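Local coordinates for acyl-CoA dehydrogenase (Geobacillus kaustophilus, PDB 2PG0), which is an FAD-dependent acyl-CoA dehydrogenase that probably introduces a double bond at the alpha-beta position of acyl chains, at residues A[372-375]-A[376-379]. Numbering follows the deposited sequence.
Sequences NEMM and KTII. With FAD (flavin-adenine dinucleotide), chain C.
Four successive i to i+4 backbone hydrogen bonds, from the N of K376, T377, I378 and I379 to the O of N372, E373, M374 and M375, form the first turns of helix 372-382. The carbonyl of E373 carries a second bond. T377 OG1 donates to E373 O at 2.9 Å, and it reaches that oxygen from the opposite face of the carbonyl plane to T377 N. The hydroxyl can fold back because OG1 lies beside the backbone N (chi1 -64°). M374 and T377 run side by side, with M374 CE 3.8 Å from T377 OG1. The same methyl lies 3.7 Å from C5A of the FAD adenine. M375 and I378 pair likewise, with M375 CE 4.1 Å from I378 CD1, and both touch R249 of helix 237-273. Helix 372-382 is the last helix of the C-terminal helical domain of the acyl-CoA dehydrogenase fold, and its start borders the adenosine end of the cofactor. A bend at chi2 (74°) turns the carboxylate of E373 to the ribose, where OE1 accepts a 2.7 Å hydrogen bond from the hydroxyl O2B of FAD. OE1 also accepts a hydrogen bond from Q342 NE2 of the third subunit, while OE2 forms a salt bridge with R290 of that subunit. With an alanine here, ribose O2B would probably lose its carboxylate acceptor, and R290 of the third subunit a counter-charge. K376 lays CG 3.4 Å from N372 O, then extends to a salt bridge with E293 of the second subunit and a cation-pi contact with W327.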
# COMPACT_ATOMS: atom_id res chain seq x y z
N ASN A 372 -7.76 6.32 -14.79
CA ASN A 372 -8.07 6.48 -13.37
C ASN A 372 -7.59 7.84 -12.84
O ASN A 372 -8.18 8.39 -11.89
CB ASN A 372 -7.54 5.28 -12.56
CG ASN A 372 -8.36 4.02 -12.79
OD1 ASN A 372 -9.37 4.05 -13.51
ND2 ASN A 372 -7.96 2.92 -12.16
N GLU A 373 -6.57 8.40 -13.49
CA GLU A 373 -6.11 9.77 -13.18
C GLU A 373 -7.20 10.77 -13.55
O GLU A 373 -7.44 11.74 -12.82
CB GLU A 373 -4.81 10.11 -13.92
CG GLU A 373 -3.58 9.32 -13.45
CD GLU A 373 -3.56 7.86 -13.90
OE1 GLU A 373 -4.14 7.50 -14.96
OE2 GLU A 373 -2.93 7.05 -13.17
N MET A 374 -7.88 10.54 -14.68
CA MET A 374 -9.01 11.39 -15.05
C MET A 374 -10.19 11.23 -14.08
O MET A 374 -10.89 12.20 -13.78
CB MET A 374 -9.45 11.16 -16.51
CG MET A 374 -8.43 11.63 -17.56
SD MET A 374 -8.01 13.40 -17.50
CE MET A 374 -6.56 13.42 -16.45
N MET A 375 -10.41 10.01 -13.58
CA MET A 375 -11.47 9.77 -12.59
C MET A 375 -11.20 10.57 -11.31
O MET A 375 -12.11 11.20 -10.76
CB MET A 375 -11.63 8.28 -12.25
CG MET A 375 -12.05 7.36 -13.42
SD MET A 375 -13.55 7.85 -14.32
CE MET A 375 -12.78 8.65 -15.73
N LYS A 376 -9.95 10.57 -10.85
CA LYS A 376 -9.58 11.35 -9.66
C LYS A 376 -9.70 12.87 -9.91
O LYS A 376 -10.08 13.62 -9.01
CB LYS A 376 -8.20 10.95 -9.17
CG LYS A 376 -8.16 9.51 -8.65
CD LYS A 376 -6.75 9.07 -8.27
CE LYS A 376 -6.70 7.57 -8.01
NZ LYS A 376 -5.31 7.12 -7.72
N THR A 377 -9.39 13.29 -11.13
CA THR A 377 -9.55 14.69 -11.54
C THR A 377 -11.02 15.11 -11.43
O THR A 377 -11.33 16.16 -10.87
CB THR A 377 -9.02 14.92 -12.97
OG1 THR A 377 -7.61 14.66 -13.01
CG2 THR A 377 -9.29 16.35 -13.45
N ILE A 378 -11.91 14.27 -11.94
CA ILE A 378 -13.35 14.52 -11.91
C ILE A 378 -13.85 14.58 -10.47
O ILE A 378 -14.61 15.48 -10.10
CB ILE A 378 -14.14 13.46 -12.75
CG1 ILE A 378 -13.85 13.65 -14.24
CG2 ILE A 378 -15.65 13.53 -12.48
CD1 ILE A 378 -14.19 12.45 -15.10
N ILE A 379 -13.39 13.64 -9.64
CA ILE A 379 -13.80 13.61 -8.24
C ILE A 379 -13.38 14.90 -7.52
O ILE A 379 -14.18 15.51 -6.82
CB ILE A 379 -13.27 12.35 -7.50
CG1 ILE A 379 -13.91 11.08 -8.06
CG2 ILE A 379 -13.52 12.45 -5.97
CD1 ILE A 379 -13.12 9.80 -7.77
PA FAD C . -2.92 9.86 -22.52
O1A FAD C . -1.84 10.30 -23.46
O2A FAD C . -4.14 10.76 -22.54
O5B FAD C . -2.32 9.77 -21.02
C5B FAD C . -1.15 9.02 -20.76
C4B FAD C . -0.94 8.97 -19.24
O4B FAD C . -0.82 10.29 -18.75
C3B FAD C . -2.15 8.34 -18.55
O3B FAD C . -1.74 7.57 -17.44
C2B FAD C . -2.91 9.54 -18.03
O2B FAD C . -3.74 9.24 -16.92
C1B FAD C . -1.77 10.50 -17.72
N9A FAD C . -2.26 11.88 -17.65
C8A FAD C . -2.74 12.65 -18.68
N7A FAD C . -3.11 13.85 -18.19
C5A FAD C . -2.88 13.86 -16.86
C6A FAD C . -3.07 14.82 -15.87
N6A FAD C . -3.70 15.97 -16.17
N1A FAD C . -2.74 14.53 -14.57
C2A FAD C . -2.20 13.30 -14.23
N3A FAD C . -2.00 12.35 -15.21
C4A FAD C . -2.34 12.62 -16.50
N1 FAD C . -11.10 5.07 -27.32
C2 FAD C . -12.28 5.32 -28.00
O2 FAD C . -12.57 6.49 -28.29
N3 FAD C . -13.11 4.28 -28.37
C4 FAD C . -12.77 2.98 -28.06
O4 FAD C . -13.50 2.05 -28.41
C4X FAD C . -11.59 2.72 -27.36
N5 FAD C . -11.23 1.42 -27.04
C5X FAD C . -10.05 1.15 -26.37
C6 FAD C . -9.71 -0.17 -26.08
C7 FAD C . -8.53 -0.44 -25.40
C7M FAD C . -8.22 -1.88 -25.10
C8 FAD C . -7.68 0.61 -25.01
C8M FAD C . -6.39 0.38 -24.28
C9 FAD C . -8.02 1.92 -25.31
C9A FAD C . -9.21 2.21 -25.98
N10 FAD C . -9.57 3.52 -26.28
C10 FAD C . -10.75 3.77 -26.98
C1' FAD C . -8.74 4.70 -25.82
C2' FAD C . -8.70 4.96 -24.30
O2' FAD C . -9.87 5.55 -23.79
C3' FAD C . -7.50 5.87 -24.04
O3' FAD C . -6.35 5.06 -24.13
C4' FAD C . -7.53 6.60 -22.69
O4' FAD C . -8.57 7.57 -22.63
C5' FAD C . -6.20 7.29 -22.38
O5' FAD C . -5.79 8.10 -23.46
P FAD C . -4.30 7.92 -24.04
O1P FAD C . -4.04 6.47 -24.36
O2P FAD C . -4.12 8.81 -25.24
O3P FAD C . -3.31 8.33 -22.83